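Long-range contacts in cell wall binding protein cwp8 (Peptoclostridium difficile, PDB 5J6Q), which probably attaches to the Clostridium difficile cell wall through three CWB2 modules, as a surface protein associated with the S-layer: residues A419-G424 / I445-E450; G423-A428 / E470-K475. All coordinates share one frame; numbering follows the deposited sequence.

Interaction 1: residues A419-G424 / I445-E450; sequences AFVVGG and IVTGNE
Ile445 N donates to Phe420 O at 2.7 Å in an almost straight bond, 175° at the hydrogen, the first of four backbone bonds between the segments. Three join strands 418-423 and 444-447; the fourth comes from Gly424, just past the strand end. The pair is parallel, and 444-447 is an outermost strand of the four-stranded parallel sheet of this CWB2 module. Val422 lies between two residues of its neighbour: its N reaches Ile445 O and its O receives Thr447 N, both at 3.0 Å. The ladder ends less regularly. Gly424 N meets Thr447 O at 3.2 Å with the donor tilted from the carbonyl plane, and a water that donates to Thr447 O also accepts from Gly424 N, so the amide is shared between carbonyl and water. Val421 CA-H points to Ile445 O and Val446 CA-H to Val422 O.

Side chains alternate between the two faces of the sheet. On one, Val421 CG2 faces Ile445 CB while Val421 CG1 meets Thr447 CG2; Leu459 of helix 453-459 covers Val421 and Ile445. On the other, Val422 and Val446 cross obliquely, their CG2 methyls 3.9 Å apart. Val446 also touches Arg401 and Phe402 of helix 401-410, and its backbone N is bonded to Ser405 OG of the same helix. Residues 419-423 and 445-447 run at 33° to each other, and past Gly423 the first segment turns out of the sheet. The other methyl of Val446, CG1, stands anti to the backbone N (chi1 179°) and rests against Gly424 CA at 3.6 Å.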
loop_
_atom_site.group_PDB
_atom_site.type_symbol
_atom_site.label_atom_id
_atom_site.label_comp_id
_atom_site.label_asym_id
_atom_site.label_seq_id
_atom_site.Cartn_x
_atom_site.Cartn_y
_atom_site.Cartn_z
ATOM N N ALA A 419 16.372 -39.771 6.379
ATOM C CA ALA A 419 16.675 -39.555 4.986
ATOM C C ALA A 419 15.388 -39.763 4.169
ATOM O O ALA A 419 14.509 -40.531 4.570
ATOM C CB ALA A 419 17.767 -40.479 4.532
ATOM N N PHE A 420 15.272 -39.046 3.058
ATOM C CA PHE A 420 14.060 -39.066 2.241
ATOM C C PHE A 420 14.353 -39.625 0.900
ATOM O O PHE A 420 15.420 -39.330 0.377
ATOM C CB PHE A 420 13.525 -37.616 2.044
ATOM C CG PHE A 420 12.798 -37.182 3.268
ATOM C CD1 PHE A 420 13.376 -36.291 4.156
ATOM C CD2 PHE A 420 11.562 -37.728 3.589
ATOM C CE1 PHE A 420 12.737 -35.967 5.329
ATOM C CE2 PHE A 420 10.923 -37.392 4.776
ATOM C CZ PHE A 420 11.514 -36.520 5.632
ATOM N N VAL A 421 13.439 -40.389 0.321
ATOM C CA VAL A 421 13.682 -40.947 -1.025
ATOM C C VAL A 421 12.600 -40.552 -1.930
ATOM O O VAL A 421 11.434 -40.703 -1.600
ATOM C CB VAL A 421 13.807 -42.500 -1.031
ATOM C CG1 VAL A 421 13.552 -43.047 -2.436
ATOM C CG2 VAL A 421 15.199 -42.893 -0.570
ATOM N N VAL A 422 12.967 -40.050 -3.110
ATOM C CA VAL A 422 11.985 -39.523 -4.079
ATOM C C VAL A 422 12.415 -39.951 -5.440
ATOM O O VAL A 422 13.594 -40.305 -5.604
ATOM C CB VAL A 422 11.954 -37.935 -3.933
ATOM C CG1 VAL A 422 11.796 -37.526 -2.434
ATOM C CG2 VAL A 422 13.240 -37.314 -4.486
ATOM N N GLY A 423 11.554 -39.849 -6.438
ATOM C CA GLY A 423 11.927 -40.278 -7.787
ATOM C C GLY A 423 12.490 -39.170 -8.650
ATOM O O GLY A 423 12.219 -37.985 -8.478
ATOM N N GLY A 424 13.306 -39.553 -9.614
ATOM C CA GLY A 424 13.936 -38.584 -10.475
ATOM C C GLY A 424 12.904 -37.813 -11.263
ATOM O O GLY A 424 13.202 -36.774 -11.810
ATOM N N ILE A 445 17.329 -38.212 -1.233
ATOM C CA ILE A 445 17.995 -39.025 -2.216
ATOM C C ILE A 445 17.039 -39.206 -3.338
ATOM O O ILE A 445 15.882 -39.573 -3.110
ATOM C CB ILE A 445 18.384 -40.366 -1.514
ATOM C CG1 ILE A 445 19.341 -40.090 -0.298
ATOM C CG2 ILE A 445 19.028 -41.299 -2.533
ATOM C CD1 ILE A 445 20.629 -39.311 -0.734
ATOM N N VAL A 446 17.499 -38.942 -4.519
ATOM C CA VAL A 446 16.726 -39.052 -5.731
ATOM C C VAL A 446 17.163 -40.390 -6.368
ATOM O O VAL A 446 18.372 -40.602 -6.493
ATOM C CB VAL A 446 17.090 -37.870 -6.613
ATOM C CG1 VAL A 446 16.332 -37.918 -7.935
ATOM C CG2 VAL A 446 16.820 -36.554 -5.889
ATOM N N THR A 447 16.196 -41.264 -6.808
ATOM C CA THR A 447 16.578 -42.557 -7.370
ATOM C C THR A 447 15.822 -42.894 -8.668
ATOM O O THR A 447 14.713 -42.387 -8.932
ATOM C CB THR A 447 16.359 -43.655 -6.292
ATOM O OG1 THR A 447 16.925 -44.896 -6.771
ATOM C CG2 THR A 447 14.869 -43.865 -5.969
ATOM N N GLY A 448 16.457 -43.740 -9.492
ATOM C CA GLY A 448 15.871 -44.169 -10.745
ATOM C C GLY A 448 15.102 -45.418 -10.416
ATOM O O GLY A 448 14.770 -45.646 -9.258
ATOM N N ASN A 449 14.832 -46.236 -11.422
ATOM C CA ASN A 449 14.065 -47.464 -11.226
ATOM C C ASN A 449 14.651 -48.396 -10.189
ATOM O O ASN A 449 13.914 -49.150 -9.561
ATOM C CB ASN A 449 13.919 -48.175 -12.546
ATOM C CG ASN A 449 12.805 -47.542 -13.306
ATOM O OD1 ASN A 449 12.961 -47.206 -14.486
ATOM N ND2 ASN A 449 11.662 -47.291 -12.668
ATOM N N GLU A 450 15.962 -48.348 -9.999
ATOM C CA GLU A 450 16.612 -49.187 -9.000
ATOM C C GLU A 450 17.659 -48.396 -8.209
ATOM O O GLU A 450 18.448 -47.636 -8.773
ATOM C CB GLU A 450 17.253 -50.426 -9.654
ATOM C CG GLU A 450 18.335 -50.106 -10.668
ATOM C CD GLU A 450 18.914 -51.360 -11.300
ATOM O OE1 GLU A 450 20.137 -51.584 -11.161
ATOM O OE2 GLU A 450 18.146 -52.117 -11.933
HETATM O O HOH W 1 12.568 -42.502 -10.360
#

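Interaction 2: residues G423-A428 / E470-K475; sequences GGNGEA and ENSVSK
Gly423 and Ser472 lie backbone against backbone, with Gly423 CA 3.3 Å from Ser472 O in a CA-H...O contact bent to 131° at the hydrogen. Gly423, with no side chain, lets the carbonyl come directly against its CA. Val473 closes the same buried side: with CG1 anti to the backbone N (chi1 172°), its CG2 lies beside that N and is brought within 3.4 Å of Gly423 N. Here the two segments meet without a direct backbone hydrogen bond, and a water links them instead: held at Gly424 N, it donates to Ser472 O at 2.9 Å.

The contact lies where the turns after strands 418-423 and 463-467, neighbours in the parallel sheet, lead into helices. The first makes a type I turn from Gly423 to Gly426, closed by Gly426 N on Gly423 O at 2.7 Å, and Gly426 takes the N-cap position of helix 427-430. In the second, Ser474 is the N-cap of helix 475-484, its OG bonded to Val477 N.

Toward solvent the contact is sparser and made by polar side chains. The amide of Asn425, an exposed residue, reaches over to the second segment and sets its OD1 3.0 Å from Ser472 OG, a possible hydrogen bond that is not settled. OD1 also lies 3.5 Å from Ser472 CB. On the other branch of the amide, Asn425 ND2 comes no nearer than 3.6 Å to Asn471 O.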
loop_
_atom_site.group_PDB
_atom_site.type_symbol
_atom_site.label_atom_id
_atom_site.label_comp_id
_atom_site.label_asym_id
_atom_site.label_seq_id
_atom_site.Cartn_x
_atom_site.Cartn_y
_atom_site.Cartn_z
ATOM N N GLY A 423 11.554 -39.849 -6.438
ATOM C CA GLY A 423 11.927 -40.278 -7.787
ATOM C C GLY A 423 12.490 -39.170 -8.650
ATOM O O GLY A 423 12.219 -37.985 -8.478
ATOM N N GLY A 424 13.306 -39.553 -9.614
ATOM C CA GLY A 424 13.936 -38.584 -10.475
ATOM C C GLY A 424 12.904 -37.813 -11.263
ATOM O O GLY A 424 13.202 -36.774 -11.810
ATOM N N ASN A 425 11.697 -38.322 -11.326
ATOM C CA ASN A 425 10.632 -37.568 -12.008
ATOM C C ASN A 425 9.620 -37.008 -10.974
ATOM O O ASN A 425 8.539 -36.569 -11.361
ATOM C CB ASN A 425 9.845 -38.486 -13.009
ATOM C CG ASN A 425 9.083 -39.625 -12.309
ATOM O OD1 ASN A 425 9.055 -39.706 -11.060
ATOM N ND2 ASN A 425 8.411 -40.553 -13.044
ATOM N N GLY A 426 9.942 -37.025 -9.662
ATOM C CA GLY A 426 8.933 -36.597 -8.701
ATOM C C GLY A 426 9.162 -35.258 -8.066
ATOM O O GLY A 426 8.887 -35.119 -6.858
ATOM N N GLU A 427 9.619 -34.256 -8.832
ATOM C CA GLU A 427 9.931 -32.980 -8.136
ATOM C C GLU A 427 8.705 -32.220 -7.524
ATOM O O GLU A 427 8.851 -31.610 -6.499
ATOM C CB GLU A 427 10.701 -32.042 -9.042
ATOM C CG GLU A 427 9.929 -31.544 -10.236
ATOM C CD GLU A 427 10.619 -31.894 -11.537
ATOM O OE1 GLU A 427 11.853 -32.106 -11.511
ATOM O OE2 GLU A 427 9.922 -31.970 -12.582
ATOM N N ALA A 428 7.561 -32.269 -8.139
ATOM C CA ALA A 428 6.407 -31.612 -7.616
ATOM C C ALA A 428 5.949 -32.291 -6.282
ATOM O O ALA A 428 5.331 -31.572 -5.530
ATOM C CB ALA A 428 5.309 -31.707 -8.620
ATOM N N GLU A 470 4.097 -45.182 -6.406
ATOM C CA GLU A 470 4.939 -46.269 -6.922
ATOM C C GLU A 470 5.495 -46.008 -8.329
ATOM O O GLU A 470 6.489 -46.631 -8.702
ATOM C CB GLU A 470 4.171 -47.585 -6.928
ATOM C CG GLU A 470 4.003 -48.172 -5.537
ATOM C CD GLU A 470 3.090 -49.391 -5.542
ATOM O OE1 GLU A 470 1.973 -49.284 -5.009
ATOM O OE2 GLU A 470 3.501 -50.447 -6.087
ATOM N N ASN A 471 4.873 -45.112 -9.094
ATOM C CA ASN A 471 5.375 -44.787 -10.421
ATOM C C ASN A 471 6.591 -43.798 -10.383
ATOM O O ASN A 471 7.172 -43.474 -11.417
ATOM C CB ASN A 471 4.213 -44.255 -11.273
ATOM C CG ASN A 471 3.328 -45.388 -11.785
ATOM O OD1 ASN A 471 2.500 -45.197 -12.680
ATOM N ND2 ASN A 471 3.452 -46.619 -11.286
ATOM N N SER A 472 6.994 -43.345 -9.164
ATOM C CA SER A 472 8.128 -42.415 -9.008
ATOM C C SER A 472 9.189 -43.146 -8.278
ATOM O O SER A 472 10.360 -43.067 -8.617
ATOM C CB SER A 472 7.714 -41.156 -8.222
ATOM O OG SER A 472 6.880 -40.360 -9.040
ATOM N N VAL A 473 8.779 -43.812 -7.214
ATOM C CA VAL A 473 9.680 -44.637 -6.466
ATOM C C VAL A 473 9.056 -46.005 -6.536
ATOM O O VAL A 473 8.045 -46.302 -5.870
ATOM C CB VAL A 473 9.837 -44.133 -5.015
ATOM C CG1 VAL A 473 10.644 -45.122 -4.189
ATOM C CG2 VAL A 473 10.526 -42.778 -5.023
ATOM N N SER A 474 9.636 -46.831 -7.366
ATOM C CA SER A 474 9.152 -48.203 -7.565
ATOM C C SER A 474 9.048 -48.975 -6.257
ATOM O O SER A 474 9.781 -48.711 -5.299
ATOM C CB SER A 474 10.076 -48.952 -8.522
ATOM O OG SER A 474 11.199 -49.476 -7.830
ATOM N N LYS A 475 8.118 -49.936 -6.229
ATOM C CA LYS A 475 7.854 -50.792 -5.073
ATOM C C LYS A 475 9.048 -51.710 -4.841
ATOM O O LYS A 475 9.182 -52.289 -3.779
ATOM C CB LYS A 475 6.556 -51.588 -5.316
ATOM C CG LYS A 475 6.205 -52.610 -4.245
ATOM C CD LYS A 475 4.993 -53.416 -4.704
ATOM C CE LYS A 475 4.476 -54.370 -3.656
ATOM N NZ LYS A 475 3.205 -55.014 -4.108
HETATM O O HOH W 1 12.568 -42.502 -10.360
#

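How the interactions relate
Interactions 1 and 2 have centres about 7 Å apart and share Gly423, Gly424 and one water common to both. Along the chain the overlapping segments 419-424 and 423-428 come first, then 445-450, then 470-475. In the parallel sheet, strand 418-423 lies between 444-447 and 463-467: interaction 1 joins it to the first, whereas interaction 2 joins the turns beyond its C-terminal end and that of the second. Direct contacts complete the junction: Val473 packs on the side chain of Val421 and the backbone of Val422, and Ser474 OG probably hydrogen-bonds Asn449 O. Loops from three neighbouring strands are thus tied together at the C-terminal ends of the strands of one CWB2 module.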